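Long-range contact in alanine racemase (Acinetobacter baumannii, PDB 4QHR), which belongs to the alanine racemase family of pyridoxal-phosphate enzymes and forms a two-chain assembly, each subunit joining a TIM-type barrel to a C-terminal beta domain: residues V98-K110 with L133-L147. Residues are numbered along the deposited sequence; the frame is centred on the assembly and turned at random.
Sequences VIHHQQQFEWLIK and LGFKDPEIIEVIKTL
His-100 and Leu-133 meet where two barrel loops run side by side: Leu-133 CD2 sits 3.9 Å from the centroid of the imidazole, over one face, in a CH-pi contact, while its other methyl, CD1, lies beside CD2 and NE2 of the imidazole. A chi1 of 62° folds the His-100 ring back beside its own backbone, where one water can reach both ND1 and the carbonyl O. Gln-104 OE1 lies over the opposite face, towards the rim, and accepts the His-100 backbone N-H. That water ties the loops together, accepting from Gly-134 N at 2.9 Å, donating to His-100 O and also bonding to ND1.

Phe-135 lays its ring against the backbone leading into helix 102-110. His-100 C is 3.5 Å from Phe-135 CE2, the His-100 carbonyl oxygen lies above the ring centre, and His-101 N, at the helix N-cap, approaches CZ obliquely at 3.4 Å. Val-143 CG2 lies over the other face, toward the rim, so the phenyl sits between this turn and helix 139-147.

Farther along, helices 102-110 and 139-147 run almost parallel over these spans, 6° apart, with axes 12.2 Å from each other at closest, and Phe-105, Leu-147, Val-143 and Ile-109 bridge the space. Leu-147 divides its branches: CD2 packs 3.8 Å from Phe-105 CE1 and also touches Leu-108 and Ile-109, while CD1 meets Ile-99 CD1 tip to tip at 3.9 Å. Phe-105, its CG anti to the backbone N (chi1 176°), turns its ring edge to Thr-146 CG2, 3.9 Å from CZ.

These are neighbouring beta-alpha units of the TIM-type barrel. Apolar contacts join the helices; the segments share no direct hydrogen bond, and the water links them, while Ile-99 and Phe-135 each bond to intervening strand 122-125.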
ATOM      1  N   VAL A  98      22.953   4.494 -15.317  1.00  8.03           N
ATOM      2  CA  VAL A  98      22.256   4.676 -16.548  1.00  8.00           C
ATOM      3  C   VAL A  98      22.283   6.165 -16.894  1.00  8.18           C
ATOM      4  O   VAL A  98      22.127   7.017 -16.010  1.00  8.61           O
ATOM      5  CB  VAL A  98      20.795   4.206 -16.459  1.00  8.24           C
ATOM      6  CG1 VAL A  98      19.913   4.955 -17.432  1.00  8.38           C
ATOM      7  CG2 VAL A  98      20.728   2.723 -16.747  1.00  8.13           C
ATOM      8  N   ILE A  99      22.492   6.496 -18.168  1.00  8.01           N
ATOM      9  CA  ILE A  99      22.147   7.822 -18.644  1.00  8.12           C
ATOM     10  C   ILE A  99      21.044   7.687 -19.702  1.00  8.44           C
ATOM     11  O   ILE A  99      21.048   6.776 -20.539  1.00  8.21           O
ATOM     12  CB  ILE A  99      23.366   8.650 -19.178  1.00  7.97           C
ATOM     13  CG1 ILE A  99      23.965   8.053 -20.437  1.00  8.03           C
ATOM     14  CG2 ILE A  99      24.401   8.853 -18.080  1.00  7.95           C
ATOM     15  CD1 ILE A  99      24.902   8.990 -21.183  1.00  8.01           C
ATOM     16  N   HIS A 100      20.078   8.584 -19.633  1.00  8.64           N
ATOM     17  CA  HIS A 100      18.936   8.526 -20.541  1.00  9.10           C
ATOM     18  C   HIS A 100      18.626   9.886 -21.211  1.00  9.23           C
ATOM     19  O   HIS A 100      17.778   9.935 -22.077  1.00  9.29           O
ATOM     20  CB  HIS A 100      17.689   7.941 -19.846  1.00  8.83           C
ATOM     21  CG  HIS A 100      17.213   8.767 -18.698  1.00  9.33           C
ATOM     22  ND1 HIS A 100      16.501   9.936 -18.874  1.00  9.58           N
ATOM     23  CD2 HIS A 100      17.370   8.607 -17.360  1.00  9.47           C
ATOM     24  CE1 HIS A 100      16.227  10.450 -17.690  1.00 10.05           C
ATOM     25  NE2 HIS A 100      16.777   9.685 -16.756  1.00  9.74           N
ATOM     26  N   HIS A 101      19.303  10.961 -20.837  1.00 10.11           N
ATOM     27  CA  HIS A 101      19.039  12.249 -21.464  1.00 10.93           C
ATOM     28  C   HIS A 101      20.241  13.151 -21.305  1.00 11.65           C
ATOM     29  O   HIS A 101      21.162  12.875 -20.490  1.00 11.28           O
ATOM     30  CB  HIS A 101      17.682  12.859 -20.978  1.00 11.21           C
ATOM     31  CG  HIS A 101      17.647  13.264 -19.531  1.00 11.40           C
ATOM     32  ND1 HIS A 101      16.770  14.214 -19.056  1.00 11.28           N
ATOM     33  CD2 HIS A 101      18.378  12.864 -18.458  1.00 11.33           C
ATOM     34  CE1 HIS A 101      16.956  14.375 -17.761  1.00 11.32           C
ATOM     35  NE2 HIS A 101      17.931  13.579 -17.378  1.00 11.03           N
ATOM     36  N   GLN A 102      20.248  14.221 -22.100  1.00 12.06           N
ATOM     37  CA  GLN A 102      21.392  15.129 -22.262  1.00 12.97           C
ATOM     38  C   GLN A 102      21.970  15.654 -20.940  1.00 12.37           C
ATOM     39  O   GLN A 102      23.175  15.664 -20.733  1.00 11.23           O
ATOM     40  CB  GLN A 102      20.987  16.297 -23.177  1.00 14.25           C
ATOM     41  CG  GLN A 102      22.098  17.190 -23.684  1.00 16.42           C
ATOM     42  CD  GLN A 102      23.176  16.459 -24.464  1.00 18.58           C
ATOM     43  OE1 GLN A 102      22.919  15.487 -25.186  1.00 18.83           O
ATOM     44  NE2 GLN A 102      24.405  16.941 -24.329  1.00 20.08           N
ATOM     45  N   GLN A 103      21.084  16.025 -20.021  1.00 12.09           N
ATOM     46  CA  GLN A 103      21.485  16.521 -18.726  1.00 11.90           C
ATOM     47  C   GLN A 103      22.474  15.557 -18.064  1.00 11.47           C
ATOM     48  O   GLN A 103      23.519  15.959 -17.542  1.00 11.63           O
ATOM     49  CB  GLN A 103      20.209  16.640 -17.881  1.00 12.63           C
ATOM     50  CG  GLN A 103      20.455  16.908 -16.440  1.00 12.72           C
ATOM     51  CD  GLN A 103      19.258  17.450 -15.730  1.00 13.36           C
ATOM     52  OE1 GLN A 103      18.495  16.698 -15.081  1.00 13.54           O
ATOM     53  NE2 GLN A 103      19.080  18.758 -15.808  1.00 13.16           N
ATOM     54  N   GLN A 104      22.132  14.271 -18.055  1.00 10.80           N
ATOM     55  CA  GLN A 104      22.988  13.267 -17.353  1.00 10.66           C
ATOM     56  C   GLN A 104      24.282  13.024 -18.120  1.00 10.68           C
ATOM     57  O   GLN A 104      25.354  12.750 -17.545  1.00 10.17           O
ATOM     58  CB  GLN A 104      22.234  11.947 -17.201  1.00 10.34           C
ATOM     59  CG  GLN A 104      21.190  11.908 -16.105  1.00  9.90           C
ATOM     60  CD  GLN A 104      20.267  10.708 -16.252  1.00  9.86           C
ATOM     61  OE1 GLN A 104      20.120  10.141 -17.341  1.00  9.42           O
ATOM     62  NE2 GLN A 104      19.628  10.314 -15.162  1.00  9.50           N
ATOM     63  N   PHE A 105      24.170  13.098 -19.428  1.00 11.63           N
ATOM     64  CA  PHE A 105      25.363  13.015 -20.272  1.00 13.20           C
ATOM     65  C   PHE A 105      26.349  14.081 -19.878  1.00 13.62           C
ATOM     66  O   PHE A 105      27.524  13.780 -19.648  1.00 12.94           O
ATOM     67  CB  PHE A 105      24.972  13.133 -21.725  1.00 14.17           C
ATOM     68  CG  PHE A 105      26.150  13.162 -22.668  1.00 16.00           C
ATOM     69  CD1 PHE A 105      26.889  12.024 -22.919  1.00 15.94           C
ATOM     70  CD2 PHE A 105      26.501  14.326 -23.300  1.00 16.03           C
ATOM     71  CE1 PHE A 105      27.948  12.044 -23.826  1.00 16.81           C
ATOM     72  CE2 PHE A 105      27.558  14.354 -24.183  1.00 17.39           C
ATOM     73  CZ  PHE A 105      28.285  13.209 -24.455  1.00 16.79           C
ATOM     74  N   GLU A 106      25.868  15.323 -19.747  1.00 14.06           N
ATOM     75  CA  GLU A 106      26.763  16.442 -19.396  1.00 14.77           C
ATOM     76  C   GLU A 106      27.389  16.227 -18.043  1.00 14.10           C
ATOM     77  O   GLU A 106      28.596  16.428 -17.886  1.00 14.49           O
ATOM     78  CB  GLU A 106      26.026  17.802 -19.482  1.00 16.46           C
ATOM     79  CG  GLU A 106      25.798  18.192 -20.951  1.00 19.27           C
ATOM     80  CD  GLU A 106      24.699  19.209 -21.161  1.00 22.74           C
ATOM     81  OE1 GLU A 106      24.233  19.806 -20.167  1.00 25.65           O
ATOM     82  OE2 GLU A 106      24.260  19.377 -22.329  1.00 25.50           O
ATOM     83  N   TRP A 107      26.603  15.796 -17.064  1.00 13.15           N
ATOM     84  CA  TRP A 107      27.168  15.561 -15.721  1.00 13.66           C
ATOM     85  C   TRP A 107      28.226  14.444 -15.685  1.00 13.13           C
ATOM     86  O   TRP A 107      29.222  14.526 -14.949  1.00 13.70           O
ATOM     87  CB  TRP A 107      26.072  15.226 -14.734  1.00 14.06           C
ATOM     88  CG  TRP A 107      25.049  16.310 -14.544  1.00 14.67           C
ATOM     89  CD1 TRP A 107      25.196  17.652 -14.767  1.00 14.22           C
ATOM     90  CD2 TRP A 107      23.697  16.126 -14.061  1.00 14.91           C
ATOM     91  NE1 TRP A 107      24.013  18.311 -14.482  1.00 14.02           N
ATOM     92  CE2 TRP A 107      23.090  17.400 -14.027  1.00 14.84           C
ATOM     93  CE3 TRP A 107      22.952  15.006 -13.651  1.00 15.60           C
ATOM     94  CZ2 TRP A 107      21.775  17.582 -13.597  1.00 14.53           C
ATOM     95  CZ3 TRP A 107      21.642  15.194 -13.231  1.00 14.99           C
ATOM     96  CH2 TRP A 107      21.080  16.476 -13.201  1.00 14.78           C
ATOM     97  N   LEU A 108      27.995  13.393 -16.459  1.00 12.53           N
ATOM     98  CA  LEU A 108      28.893  12.239 -16.503  1.00 12.32           C
ATOM     99  C   LEU A 108      30.231  12.630 -17.115  1.00 13.38           C
ATOM    100  O   LEU A 108      31.303  12.290 -16.596  1.00 14.09           O
ATOM    101  CB  LEU A 108      28.275  11.121 -17.326  1.00 12.34           C
ATOM    102  CG  LEU A 108      29.187   9.910 -17.453  1.00 12.51           C
ATOM    103  CD1 LEU A 108      29.378   9.181 -16.102  1.00 12.47           C
ATOM    104  CD2 LEU A 108      28.619   8.995 -18.477  1.00 13.09           C
ATOM    105  N   ILE A 109      30.194  13.323 -18.238  1.00 13.99           N
ATOM    106  CA  ILE A 109      31.456  13.818 -18.856  1.00 15.09           C
ATOM    107  C   ILE A 109      32.207  14.723 -17.899  1.00 15.65           C
ATOM    108  O   ILE A 109      33.418  14.622 -17.750  1.00 16.12           O
ATOM    109  CB  ILE A 109      31.173  14.620 -20.144  1.00 14.96           C
ATOM    110  CG1 ILE A 109      30.621  13.719 -21.234  1.00 15.03           C
ATOM    111  CG2 ILE A 109      32.437  15.396 -20.607  1.00 15.68           C
ATOM    112  CD1 ILE A 109      31.507  12.596 -21.667  1.00 15.14           C
ATOM    113  N   LYS A 110      31.479  15.598 -17.248  1.00 16.92           N
ATOM    114  CA  LYS A 110      32.034  16.423 -16.209  1.00 18.96           C
ATOM    115  C   LYS A 110      32.813  15.625 -15.182  1.00 19.22           C
ATOM    116  O   LYS A 110      33.874  16.086 -14.772  1.00 19.66           O
ATOM    117  CB  LYS A 110      30.949  17.244 -15.528  1.00 21.48           C
ATOM    118  CG  LYS A 110      31.444  18.245 -14.491  1.00 24.74           C
ATOM    119  CD  LYS A 110      30.680  19.578 -14.539  1.00 26.97           C
ATOM    120  CE  LYS A 110      31.128  20.529 -13.420  1.00 29.35           C
ATOM    121  NZ  LYS A 110      30.513  20.215 -12.092  1.00 28.68           N
ATOM    122  N   LEU A 133      11.901   6.701 -20.857  1.00 18.38           N
ATOM    123  CA  LEU A 133      13.258   7.249 -20.730  1.00 16.89           C
ATOM    124  C   LEU A 133      14.103   6.795 -21.891  1.00 15.30           C
ATOM    125  O   LEU A 133      13.868   5.732 -22.410  1.00 15.10           O
ATOM    126  CB  LEU A 133      13.921   6.757 -19.449  1.00 16.30           C
ATOM    127  CG  LEU A 133      13.255   7.151 -18.130  1.00 16.59           C
ATOM    128  CD1 LEU A 133      14.153   6.682 -17.005  1.00 16.29           C
ATOM    129  CD2 LEU A 133      12.995   8.655 -17.990  1.00 16.31           C
ATOM    130  N   GLY A 134      15.074   7.602 -22.283  1.00 14.60           N
ATOM    131  CA  GLY A 134      16.119   7.135 -23.188  1.00 14.52           C
ATOM    132  C   GLY A 134      16.433   8.078 -24.340  1.00 14.21           C
ATOM    133  O   GLY A 134      15.687   9.010 -24.610  1.00 12.31           O
ATOM    134  N   PHE A 135      17.577   7.822 -24.970  1.00 13.78           N
ATOM    135  CA  PHE A 135      17.966   8.525 -26.186  1.00 14.64           C
ATOM    136  C   PHE A 135      17.324   7.845 -27.363  1.00 14.83           C
ATOM    137  O   PHE A 135      17.211   6.648 -27.389  1.00 13.38           O
ATOM    138  CB  PHE A 135      19.458   8.515 -26.381  1.00 13.51           C
ATOM    139  CG  PHE A 135      20.188   9.277 -25.335  1.00 13.33           C
ATOM    140  CD1 PHE A 135      20.319  10.670 -25.420  1.00 12.62           C
ATOM    141  CD2 PHE A 135      20.746   8.614 -24.234  1.00 13.22           C
ATOM    142  CE1 PHE A 135      20.993  11.375 -24.449  1.00 12.07           C
ATOM    143  CE2 PHE A 135      21.420   9.340 -23.259  1.00 12.48           C
ATOM    144  CZ  PHE A 135      21.536  10.723 -23.367  1.00 12.16           C
ATOM    145  N   LYS A 136      16.914   8.629 -28.336  1.00 17.56           N
ATOM    146  CA  LYS A 136      16.315   8.078 -29.551  1.00 20.68           C
ATOM    147  C   LYS A 136      17.393   7.723 -30.582  1.00 21.26           C
ATOM    148  O   LYS A 136      18.550   8.117 -30.457  1.00 20.93           O
ATOM    149  CB  LYS A 136      15.339   9.106 -30.147  1.00 22.14           C
ATOM    150  CG  LYS A 136      14.086   9.264 -29.321  1.00 24.47           C
ATOM    151  CD  LYS A 136      13.336  10.581 -29.505  1.00 26.47           C
ATOM    152  CE  LYS A 136      12.008  10.540 -28.753  1.00 28.14           C
ATOM    153  NZ  LYS A 136      11.099  11.693 -29.027  1.00 30.21           N
ATOM    154  N   ASP A 137      16.995   6.964 -31.587  1.00 22.95           N
ATOM    155  CA  ASP A 137      17.833   6.668 -32.738  1.00 25.51           C
ATOM    156  C   ASP A 137      17.544   7.814 -33.698  1.00 24.87           C
ATOM    157  O   ASP A 137      16.378   7.947 -34.053  1.00 26.12           O
ATOM    158  CB  ASP A 137      17.405   5.327 -33.334  1.00 28.08           C
ATOM    159  CG  ASP A 137      18.168   4.974 -34.601  1.00 30.17           C
ATOM    160  OD1 ASP A 137      19.036   5.751 -35.031  1.00 31.47           O
ATOM    161  OD2 ASP A 137      17.906   3.890 -35.145  1.00 33.86           O
ATOM    162  N   PRO A 138      18.530   8.588 -34.167  1.00 25.46           N
ATOM    163  CA  PRO A 138      19.985   8.234 -34.129  1.00 25.08           C
ATOM    164  C   PRO A 138      20.860   8.890 -33.089  1.00 22.32           C
ATOM    165  O   PRO A 138      22.034   8.533 -33.028  1.00 23.70           O
ATOM    166  CB  PRO A 138      20.478   8.685 -35.529  1.00 25.71           C
ATOM    167  CG  PRO A 138      19.613   9.867 -35.847  1.00 26.36           C
ATOM    168  CD  PRO A 138      18.242   9.544 -35.271  1.00 27.04           C
ATOM    169  N   GLU A 139      20.322   9.796 -32.274  1.00 20.15           N
ATOM    170  CA  GLU A 139      21.098  10.503 -31.260  1.00 19.55           C
ATOM    171  C   GLU A 139      21.918   9.632 -30.335  1.00 17.98           C
ATOM    172  O   GLU A 139      22.998  10.021 -29.932  1.00 18.08           O
ATOM    173  CB  GLU A 139      20.196  11.319 -30.353  1.00 19.78           C
ATOM    174  N   ILE A 140      21.386   8.472 -29.986  1.00 17.72           N
ATOM    175  CA  ILE A 140      22.063   7.517 -29.117  1.00 17.21           C
ATOM    176  C   ILE A 140      23.404   7.060 -29.691  1.00 16.97           C
ATOM    177  O   ILE A 140      24.331   6.779 -28.955  1.00 15.77           O
ATOM    178  CB  ILE A 140      21.170   6.303 -28.761  1.00 16.77           C
ATOM    179  CG1 ILE A 140      21.748   5.576 -27.539  1.00 17.35           C
ATOM    180  CG2 ILE A 140      21.044   5.311 -29.891  1.00 17.16           C
ATOM    181  CD1 ILE A 140      20.829   4.555 -26.893  1.00 17.79           C
ATOM    182  N   ILE A 141      23.516   7.021 -31.013  1.00 17.77           N
ATOM    183  CA  ILE A 141      24.762   6.576 -31.654  1.00 17.53           C
ATOM    184  C   ILE A 141      25.856   7.586 -31.405  1.00 17.13           C
ATOM    185  O   ILE A 141      26.969   7.213 -31.085  1.00 15.87           O
ATOM    186  CB  ILE A 141      24.575   6.299 -33.158  1.00 18.66           C
ATOM    187  CG1 ILE A 141      23.584   5.167 -33.336  1.00 20.08           C
ATOM    188  CG2 ILE A 141      25.925   5.966 -33.825  1.00 18.86           C
ATOM    189  CD1 ILE A 141      23.031   5.057 -34.741  1.00 21.12           C
ATOM    190  N   GLU A 142      25.534   8.864 -31.477  1.00 17.17           N
ATOM    191  CA  GLU A 142      26.535   9.882 -31.249  1.00 18.60           C
ATOM    192  C   GLU A 142      26.949   9.912 -29.809  1.00 16.31           C
ATOM    193  O   GLU A 142      28.114  10.117 -29.533  1.00 15.01           O
ATOM    194  CB  GLU A 142      26.025  11.251 -31.723  1.00 22.33           C
ATOM    195  CG  GLU A 142      25.606  11.197 -33.205  1.00 26.15           C
ATOM    196  CD  GLU A 142      26.743  10.656 -34.080  1.00 30.01           C
ATOM    197  OE1 GLU A 142      27.815  11.322 -34.047  1.00 34.30           O
ATOM    198  OE2 GLU A 142      26.600   9.594 -34.769  1.00 30.84           O
ATOM    199  N   VAL A 143      25.983   9.703 -28.901  1.00 15.29           N
ATOM    200  CA  VAL A 143      26.249   9.658 -27.460  1.00 13.67           C
ATOM    201  C   VAL A 143      27.239   8.534 -27.206  1.00 12.70           C
ATOM    202  O   VAL A 143      28.245   8.741 -26.617  1.00 12.47           O
ATOM    203  CB  VAL A 143      24.953   9.439 -26.647  1.00 13.88           C
ATOM    204  CG1 VAL A 143      25.241   9.118 -25.182  1.00 13.83           C
ATOM    205  CG2 VAL A 143      24.058  10.671 -26.745  1.00 14.37           C
ATOM    206  N   ILE A 144      26.926   7.345 -27.668  1.00 12.75           N
ATOM    207  CA  ILE A 144      27.827   6.191 -27.476  1.00 12.41           C
ATOM    208  C   ILE A 144      29.222   6.424 -28.087  1.00 12.77           C
ATOM    209  O   ILE A 144      30.233   6.240 -27.402  1.00 11.93           O
ATOM    210  CB  ILE A 144      27.162   4.933 -27.982  1.00 12.44           C
ATOM    211  CG1 ILE A 144      25.983   4.601 -27.046  1.00 12.64           C
ATOM    212  CG2 ILE A 144      28.143   3.762 -28.019  1.00 11.84           C
ATOM    213  CD1 ILE A 144      25.112   3.487 -27.531  1.00 13.34           C
ATOM    214  N   LYS A 145      29.259   6.879 -29.329  1.00 13.88           N
ATOM    215  CA  LYS A 145      30.534   7.222 -29.964  1.00 14.68           C
ATOM    216  C   LYS A 145      31.333   8.173 -29.124  1.00 13.51           C
ATOM    217  O   LYS A 145      32.518   7.936 -28.924  1.00 13.58           O
ATOM    218  CB  LYS A 145      30.334   7.708 -31.393  1.00 16.45           C
ATOM    219  CG  LYS A 145      29.897   6.538 -32.255  1.00 18.69           C
ATOM    220  CD  LYS A 145      29.984   6.753 -33.754  1.00 21.45           C
ATOM    221  CE  LYS A 145      29.504   5.464 -34.435  1.00 22.42           C
ATOM    222  NZ  LYS A 145      29.877   5.482 -35.873  1.00 24.17           N
ATOM    223  N   THR A 146      30.696   9.210 -28.579  1.00 12.53           N
ATOM    224  CA  THR A 146      31.395  10.170 -27.772  1.00 12.65           C
ATOM    225  C   THR A 146      31.907   9.594 -26.455  1.00 11.95           C
ATOM    226  O   THR A 146      33.044   9.854 -26.044  1.00 11.63           O
ATOM    227  CB  THR A 146      30.502  11.405 -27.543  1.00 13.52           C
ATOM    228  OG1 THR A 146      30.123  11.934 -28.806  1.00 14.50           O
ATOM    229  CG2 THR A 146      31.244  12.479 -26.820  1.00 13.83           C
ATOM    230  N   LEU A 147      31.081   8.792 -25.798  1.00 11.76           N
ATOM    231  CA  LEU A 147      31.496   8.197 -24.538  1.00 11.76           C
ATOM    232  C   LEU A 147      32.677   7.271 -24.746  1.00 11.39           C
ATOM    233  O   LEU A 147      33.658   7.283 -23.949  1.00 11.12           O
ATOM    234  CB  LEU A 147      30.329   7.413 -23.904  1.00 11.75           C
ATOM    235  CG  LEU A 147      29.212   8.306 -23.385  1.00 11.96           C
ATOM    236  CD1 LEU A 147      27.956   7.490 -23.078  1.00 12.67           C
ATOM    237  CD2 LEU A 147      29.674   9.057 -22.165  1.00 12.12           C
TER
HETATM  238  O   HOH W   1      14.700  10.218 -21.139  1.00  6.72           O